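Long-range contacts in histidinol-phosphate aminotransferase (Clostridium acetobutylicum, PDB 3FTB), which probably transfers amino groups between histidinol phosphate and an oxo acid with the help of pyridoxal 5'-phosphate: residues N298-L304 with S335-I341; L28-S32 with D320-R324. All blocks are in the same frame, centred on the assembly; numbering follows the deposited sequence.

In the fold
Leu-28, the first modelled residue, leads into the short strand 29-30, which waits almost three hundred residues for its partner: interaction 2 closes that loop when the chain, after the seven-stranded sheet and helix 262-285, returns as 320-324. Before this, 298-304 has been laid down as strand 299-304; helix 309-317 and strand 321-325 follow, and 335-341 then closes interaction 1. Along the chain the two contacts cross. Strands 321-325 and 336-340 lie side by side in one mixed five-stranded sheet, joined by the Arg-338 N to Arg-324 O bond; the pairing of 29-30 with 321-325 ties the N-terminal portion to the C-terminal one in this small domain. Arg-324 and Arg-338 grip the same phosphate ion.

Interaction 1: N298-L304 with S335-I341. With PO4 (phosphate ion), chain F.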
loop_
_atom_site.group_PDB
_atom_site.type_symbol
_atom_site.label_atom_id
_atom_site.label_comp_id
_atom_site.label_asym_id
_atom_site.label_seq_id
_atom_site.Cartn_x
_atom_site.Cartn_y
_atom_site.Cartn_z
ATOM N N ASN A 298 -8.320 -22.555 10.044
ATOM C CA ASN A 298 -9.776 -22.399 9.931
ATOM C C ASN A 298 -10.377 -22.796 8.567
ATOM O O ASN A 298 -11.283 -22.127 8.049
ATOM C CB ASN A 298 -10.198 -20.978 10.325
ATOM C CG ASN A 298 -9.637 -19.931 9.386
ATOM O OD1 ASN A 298 -8.531 -20.086 8.876
ATOM N ND2 ASN A 298 -10.406 -18.873 9.131
ATOM N N PHE A 299 -9.892 -23.908 8.012
ATOM C CA PHE A 299 -10.446 -24.474 6.788
ATOM C C PHE A 299 -10.126 -25.966 6.684
ATOM O O PHE A 299 -9.212 -26.461 7.343
ATOM C CB PHE A 299 -9.927 -23.726 5.560
ATOM C CG PHE A 299 -8.433 -23.610 5.520
ATOM C CD1 PHE A 299 -7.657 -24.643 5.022
ATOM C CD2 PHE A 299 -7.801 -22.468 5.992
ATOM C CE1 PHE A 299 -6.274 -24.543 4.992
ATOM C CE2 PHE A 299 -6.432 -22.364 5.968
ATOM C CZ PHE A 299 -5.663 -23.400 5.463
ATOM N N VAL A 300 -10.882 -26.666 5.842
ATOM C CA VAL A 300 -10.786 -28.119 5.715
ATOM C C VAL A 300 -10.889 -28.560 4.240
ATOM O O VAL A 300 -11.778 -28.100 3.516
ATOM C CB VAL A 300 -11.908 -28.793 6.546
ATOM C CG1 VAL A 300 -13.287 -28.338 6.052
ATOM C CG2 VAL A 300 -11.780 -30.306 6.517
ATOM N N LEU A 301 -9.982 -29.434 3.794
ATOM C CA LEU A 301 -10.016 -29.960 2.415
ATOM C C LEU A 301 -10.705 -31.330 2.309
ATOM O O LEU A 301 -10.234 -32.329 2.872
ATOM C CB LEU A 301 -8.601 -30.068 1.823
ATOM C CG LEU A 301 -8.486 -30.660 0.412
ATOM C CD1 LEU A 301 -8.819 -29.605 -0.631
ATOM C CD2 LEU A 301 -7.100 -31.251 0.162
ATOM N N CYS A 302 -11.800 -31.375 1.559
ATOM C CA CYS A 302 -12.577 -32.599 1.408
ATOM C C CYS A 302 -12.447 -33.223 0.009
ATOM O O CYS A 302 -12.481 -32.532 -1.008
ATOM C CB CYS A 302 -14.046 -32.339 1.780
ATOM S SG CYS A 302 -14.274 -31.698 3.472
ATOM N N ARG A 303 -12.250 -34.534 -0.019
ATOM C CA ARG A 303 -12.335 -35.321 -1.250
ATOM C C ARG A 303 -13.773 -35.813 -1.393
ATOM O O ARG A 303 -14.382 -36.237 -0.417
ATOM C CB ARG A 303 -11.389 -36.511 -1.165
ATOM C CG ARG A 303 -11.264 -37.304 -2.434
ATOM C CD ARG A 303 -10.278 -36.670 -3.383
ATOM N NE ARG A 303 -10.244 -37.370 -4.663
ATOM C CZ ARG A 303 -9.367 -38.318 -4.980
ATOM N NH1 ARG A 303 -9.417 -38.895 -6.174
ATOM N NH2 ARG A 303 -8.436 -38.683 -4.111
ATOM N N LEU A 304 -14.317 -35.753 -2.605
ATOM C CA LEU A 304 -15.730 -36.070 -2.840
ATOM C C LEU A 304 -15.919 -37.348 -3.655
ATOM O O LEU A 304 -14.943 -37.966 -4.091
ATOM C CB LEU A 304 -16.439 -34.904 -3.537
ATOM C CG LEU A 304 -16.477 -33.548 -2.832
ATOM C CD1 LEU A 304 -17.445 -32.617 -3.558
ATOM C CD2 LEU A 304 -16.866 -33.703 -1.374
ATOM N N SER A 335 -12.806 -33.240 -7.694
ATOM C CA SER A 335 -13.313 -34.000 -6.565
ATOM C C SER A 335 -12.904 -33.340 -5.255
ATOM O O SER A 335 -13.495 -33.622 -4.213
ATOM C CB SER A 335 -12.807 -35.434 -6.607
ATOM O OG SER A 335 -11.411 -35.473 -6.387
ATOM N N PHE A 336 -11.893 -32.469 -5.297
ATOM C CA PHE A 336 -11.490 -31.722 -4.100
ATOM C C PHE A 336 -12.230 -30.392 -4.031
ATOM O O PHE A 336 -12.437 -29.724 -5.052
ATOM C CB PHE A 336 -9.979 -31.484 -4.056
ATOM C CG PHE A 336 -9.167 -32.746 -4.116
ATOM C CD1 PHE A 336 -8.612 -33.283 -2.964
ATOM C CD2 PHE A 336 -8.953 -33.394 -5.325
ATOM C CE1 PHE A 336 -7.863 -34.444 -3.016
ATOM C CE2 PHE A 336 -8.206 -34.557 -5.382
ATOM C CZ PHE A 336 -7.658 -35.082 -4.230
ATOM N N VAL A 337 -12.657 -30.039 -2.823
ATOM C CA VAL A 337 -13.319 -28.771 -2.567
ATOM C C VAL A 337 -12.816 -28.298 -1.208
ATOM O O VAL A 337 -12.417 -29.123 -0.376
ATOM C CB VAL A 337 -14.832 -28.936 -2.477
ATOM C CG1 VAL A 337 -15.446 -29.221 -3.845
ATOM C CG2 VAL A 337 -15.170 -30.047 -1.494
ATOM N N ARG A 338 -12.820 -26.985 -0.979
ATOM C CA ARG A 338 -12.336 -26.423 0.289
ATOM C C ARG A 338 -13.462 -25.679 1.001
ATOM O O ARG A 338 -14.185 -24.890 0.391
ATOM C CB ARG A 338 -11.141 -25.483 0.065
ATOM C CG ARG A 338 -10.451 -25.008 1.349
ATOM C CD ARG A 338 -9.492 -23.846 1.067
ATOM N NE ARG A 338 -10.217 -22.601 0.815
ATOM C CZ ARG A 338 -9.746 -21.584 0.094
ATOM N NH1 ARG A 338 -8.549 -21.665 -0.476
ATOM N NH2 ARG A 338 -10.481 -20.485 -0.067
ATOM N N PHE A 339 -13.626 -25.949 2.290
ATOM C CA PHE A 339 -14.654 -25.277 3.076
ATOM C C PHE A 339 -14.007 -24.458 4.187
ATOM O O PHE A 339 -13.042 -24.895 4.820
ATOM C CB PHE A 339 -15.629 -26.283 3.713
ATOM C CG PHE A 339 -16.292 -27.224 2.730
ATOM C CD1 PHE A 339 -16.398 -26.902 1.372
ATOM C CD2 PHE A 339 -16.846 -28.427 3.176
ATOM C CE1 PHE A 339 -17.025 -27.774 0.472
ATOM C CE2 PHE A 339 -17.476 -29.300 2.282
ATOM C CZ PHE A 339 -17.564 -28.960 0.928
ATOM N N ALA A 340 -14.553 -23.280 4.446
ATOM C CA ALA A 340 -14.103 -22.504 5.594
ATOM C C ALA A 340 -14.684 -23.110 6.864
ATOM O O ALA A 340 -15.660 -23.849 6.818
ATOM C CB ALA A 340 -14.513 -21.046 5.458
ATOM N N ILE A 341 -14.062 -22.813 7.996
ATOM C CA ILE A 341 -14.591 -23.219 9.288
ATOM C C ILE A 341 -14.901 -21.941 10.050
ATOM O O ILE A 341 -13.993 -21.183 10.383
ATOM C CB ILE A 341 -13.589 -24.117 10.072
ATOM C CG1 ILE A 341 -13.292 -25.387 9.273
ATOM C CG2 ILE A 341 -14.137 -24.478 11.456
ATOM C CD1 ILE A 341 -12.415 -26.374 9.993
HETATM P P PO4 F . -7.642 -18.584 -1.654
HETATM O O1 PO4 F . -7.265 -17.118 -1.661
HETATM O O2 PO4 F . -6.869 -19.314 -2.728
HETATM O O3 PO4 F . -7.310 -19.172 -0.303
HETATM O O4 PO4 F . -9.128 -18.718 -1.909
HETATM O O HOH W 1 -12.973 -18.811 9.586
#
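Asn-298 opens the antiparallel pairing of two neighbouring strands in the mixed five-stranded sheet of the small domain by accepting Ile-341 N on its O (2.9 Å). Its ND2 bonds Asn-34 O and a water that bridges to Ile-341 O. Phe-299 CB rests on Phe-339 O, while the ring leads away to meet Phe-186 edge-to-face. Val-300 exchanges two backbone bonds with Phe-339, and its CG1 lies against Phe-339 CB (3.9 Å). Leu-301 sends CD2 to Phe-336 CD1 (4.0 Å). Cys-302 pairs doubly with Val-337 and points SG obliquely at the Phe-339 ring, 4.8 Å from its centroid; helix 262-285 packs on this Val-300 and Cys-302 face. Arg-303 bends at chi2 (83°), bringing its guanidinium to Phe-336 with the planes 20° apart and the ring's CZ over one guanidinium face; NE donates to Ser-335 OG (2.8 Å), which also bonds Asp-333. Leu-304 packs CD1 on Val-337 CG1. On the face of Phe-299 and Leu-301, Arg-338 reaches the phosphate ion through NH2 to O4 (2.9 Å) and, weakly, NH1 to O3. Two N-H groups meeting separate oxygens, with weak bonds to Ser-32 O and Asn-155 OD1, limit its turning, consistent with an anion-binding spot.

Interaction 2: L28-S32 with D320-R324; sequences LLDYS and DIVIR. With PO4 (phosphate ion), chain F.
Segments 28-32 and 320-324 run side by side in the same direction, 3° apart end to end, as a short parallel strand pair at the edge of the mixed sheet in the small domain of this aminotransferase fold. Leu-29 N donates to Asp-320 O, Leu-29 O receives Val-322 N (3.0 Å), and Tyr-31 N donates to Val-322 O (2.7 Å). Asp-320, at positive phi, is the C-prime residue of the Schellman motif that ends helix 309-317, so the chain passes from helix straight into the pairing. With Leu-28 CG opposite its own N (chi1 -174°) the side chain leans over the neighbouring strand, and CD1 lies alongside Val-322 CG2 (3.7 Å). On the other face Leu-29 CB meets Ile-321 CG1 (4.1 Å), and helix 344-359 covers this side through Lys-349, Phe-350 and Ala-353. The Tyr-31 ring stacks on Phe-350, and its OH bonds to Lys-346 O and Asn-347 OD1. Asp-30 OD2 lies across Val-322 CB (3.5 Å) while gripping Ser-32 twice: it takes Ser-32 OG on its syn lone pair and Ser-32 N (2.9 Å) on the anti side, 27° out of the carboxylate plane. The second bond makes an Asx turn, which curls the chain as it leaves the strand. Within the turn, Ser-32 CB packs against Arg-324 CB (4.0 Å). Arg-324 turns at chi2 toward the phosphate ion, its NH1 held by Asn-328 OD1; NE reaches phosphate O4 at 3.2 Å, near the guanidinium plane, and NH2 makes a weak bond to O2.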
loop_
_atom_site.group_PDB
_atom_site.type_symbol
_atom_site.label_atom_id
_atom_site.label_comp_id
_atom_site.label_asym_id
_atom_site.label_seq_id
_atom_site.Cartn_x
_atom_site.Cartn_y
_atom_site.Cartn_z
ATOM N N LEU A 28 -26.056 -14.814 2.408
ATOM C CA LEU A 28 -24.900 -15.350 1.694
ATOM C C LEU A 28 -23.754 -15.769 2.621
ATOM O O LEU A 28 -22.988 -14.932 3.088
ATOM C CB LEU A 28 -24.397 -14.335 0.664
ATOM C CG LEU A 28 -23.275 -14.794 -0.271
ATOM C CD1 LEU A 28 -23.434 -16.259 -0.668
ATOM C CD2 LEU A 28 -23.203 -13.911 -1.511
ATOM N N LEU A 29 -23.650 -17.069 2.883
ATOM C CA LEU A 29 -22.502 -17.635 3.593
ATOM C C LEU A 29 -21.360 -17.930 2.618
ATOM O O LEU A 29 -21.509 -18.788 1.736
ATOM C CB LEU A 29 -22.902 -18.942 4.281
ATOM C CG LEU A 29 -23.324 -18.878 5.746
ATOM C CD1 LEU A 29 -24.196 -17.674 6.001
ATOM C CD2 LEU A 29 -24.040 -20.164 6.133
ATOM N N ASP A 30 -20.232 -17.234 2.769
ATOM C CA ASP A 30 -19.061 -17.500 1.928
ATOM C C ASP A 30 -18.078 -18.471 2.598
ATOM O O ASP A 30 -17.308 -18.088 3.480
ATOM C CB ASP A 30 -18.350 -16.201 1.511
ATOM C CG ASP A 30 -17.444 -16.387 0.282
ATOM O OD1 ASP A 30 -17.091 -15.374 -0.358
ATOM O OD2 ASP A 30 -17.090 -17.543 -0.052
ATOM N N TYR A 31 -18.126 -19.730 2.160
ATOM C CA TYR A 31 -17.251 -20.781 2.663
ATOM C C TYR A 31 -15.983 -20.915 1.819
ATOM O O TYR A 31 -15.156 -21.806 2.046
ATOM C CB TYR A 31 -18.020 -22.106 2.793
ATOM C CG TYR A 31 -18.739 -22.162 4.115
ATOM C CD1 TYR A 31 -18.226 -22.897 5.180
ATOM C CD2 TYR A 31 -19.889 -21.421 4.327
ATOM C CE1 TYR A 31 -18.866 -22.916 6.410
ATOM C CE2 TYR A 31 -20.538 -21.435 5.549
ATOM C CZ TYR A 31 -20.023 -22.179 6.586
ATOM O OH TYR A 31 -20.672 -22.186 7.797
ATOM N N SER A 32 -15.838 -20.016 0.848
ATOM C CA SER A 32 -14.557 -19.834 0.182
ATOM C C SER A 32 -13.714 -18.739 0.889
ATOM O O SER A 32 -12.514 -18.574 0.613
ATOM C CB SER A 32 -14.749 -19.565 -1.317
ATOM O OG SER A 32 -15.191 -18.245 -1.571
ATOM N N ASP A 320 -27.312 -19.698 -1.730
ATOM C CA ASP A 320 -26.471 -18.592 -1.263
ATOM C C ASP A 320 -25.371 -19.100 -0.347
ATOM O O ASP A 320 -25.053 -18.484 0.667
ATOM C CB ASP A 320 -27.288 -17.508 -0.550
ATOM C CG ASP A 320 -28.308 -16.859 -1.459
ATOM O OD1 ASP A 320 -28.225 -17.058 -2.693
ATOM O OD2 ASP A 320 -29.197 -16.153 -0.939
ATOM N N ILE A 321 -24.806 -20.241 -0.711
ATOM C CA ILE A 321 -23.617 -20.734 -0.044
ATOM C C ILE A 321 -22.506 -20.933 -1.077
ATOM O O ILE A 321 -22.696 -21.600 -2.103
ATOM C CB ILE A 321 -23.908 -22.024 0.751
ATOM C CG1 ILE A 321 -24.801 -21.694 1.952
ATOM C CG2 ILE A 321 -22.611 -22.682 1.216
ATOM C CD1 ILE A 321 -25.390 -22.909 2.654
ATOM N N VAL A 322 -21.355 -20.326 -0.817
ATOM C CA VAL A 322 -20.231 -20.434 -1.730
ATOM C C VAL A 322 -19.203 -21.377 -1.133
ATOM O O VAL A 322 -18.908 -21.293 0.055
ATOM C CB VAL A 322 -19.574 -19.067 -1.977
ATOM C CG1 VAL A 322 -18.527 -19.178 -3.090
ATOM C CG2 VAL A 322 -20.631 -18.028 -2.327
ATOM N N ILE A 323 -18.675 -22.287 -1.948
ATOM C CA ILE A 323 -17.518 -23.083 -1.539
ATOM C C ILE A 323 -16.332 -22.804 -2.456
ATOM O O ILE A 323 -16.411 -21.985 -3.377
ATOM C CB ILE A 323 -17.799 -24.606 -1.547
ATOM C CG1 ILE A 323 -17.991 -25.118 -2.983
ATOM C CG2 ILE A 323 -19.000 -24.932 -0.664
ATOM C CD1 ILE A 323 -17.515 -26.547 -3.210
ATOM N N ARG A 324 -15.230 -23.495 -2.205
ATOM C CA ARG A 324 -14.047 -23.323 -3.036
ATOM C C ARG A 324 -13.764 -24.583 -3.829
ATOM O O ARG A 324 -13.359 -25.609 -3.279
ATOM C CB ARG A 324 -12.825 -22.936 -2.198
ATOM C CG ARG A 324 -11.613 -22.526 -3.022
ATOM C CD ARG A 324 -11.849 -21.197 -3.727
ATOM N NE ARG A 324 -10.593 -20.528 -4.050
ATOM C CZ ARG A 324 -9.732 -20.965 -4.962
ATOM N NH1 ARG A 324 -9.993 -22.075 -5.636
ATOM N NH2 ARG A 324 -8.607 -20.298 -5.195
HETATM P P PO4 F . -7.642 -18.584 -1.654
HETATM O O1 PO4 F . -7.265 -17.118 -1.661
HETATM O O2 PO4 F . -6.869 -19.314 -2.728
HETATM O O3 PO4 F . -7.310 -19.172 -0.303
HETATM O O4 PO4 F . -9.128 -18.718 -1.909
#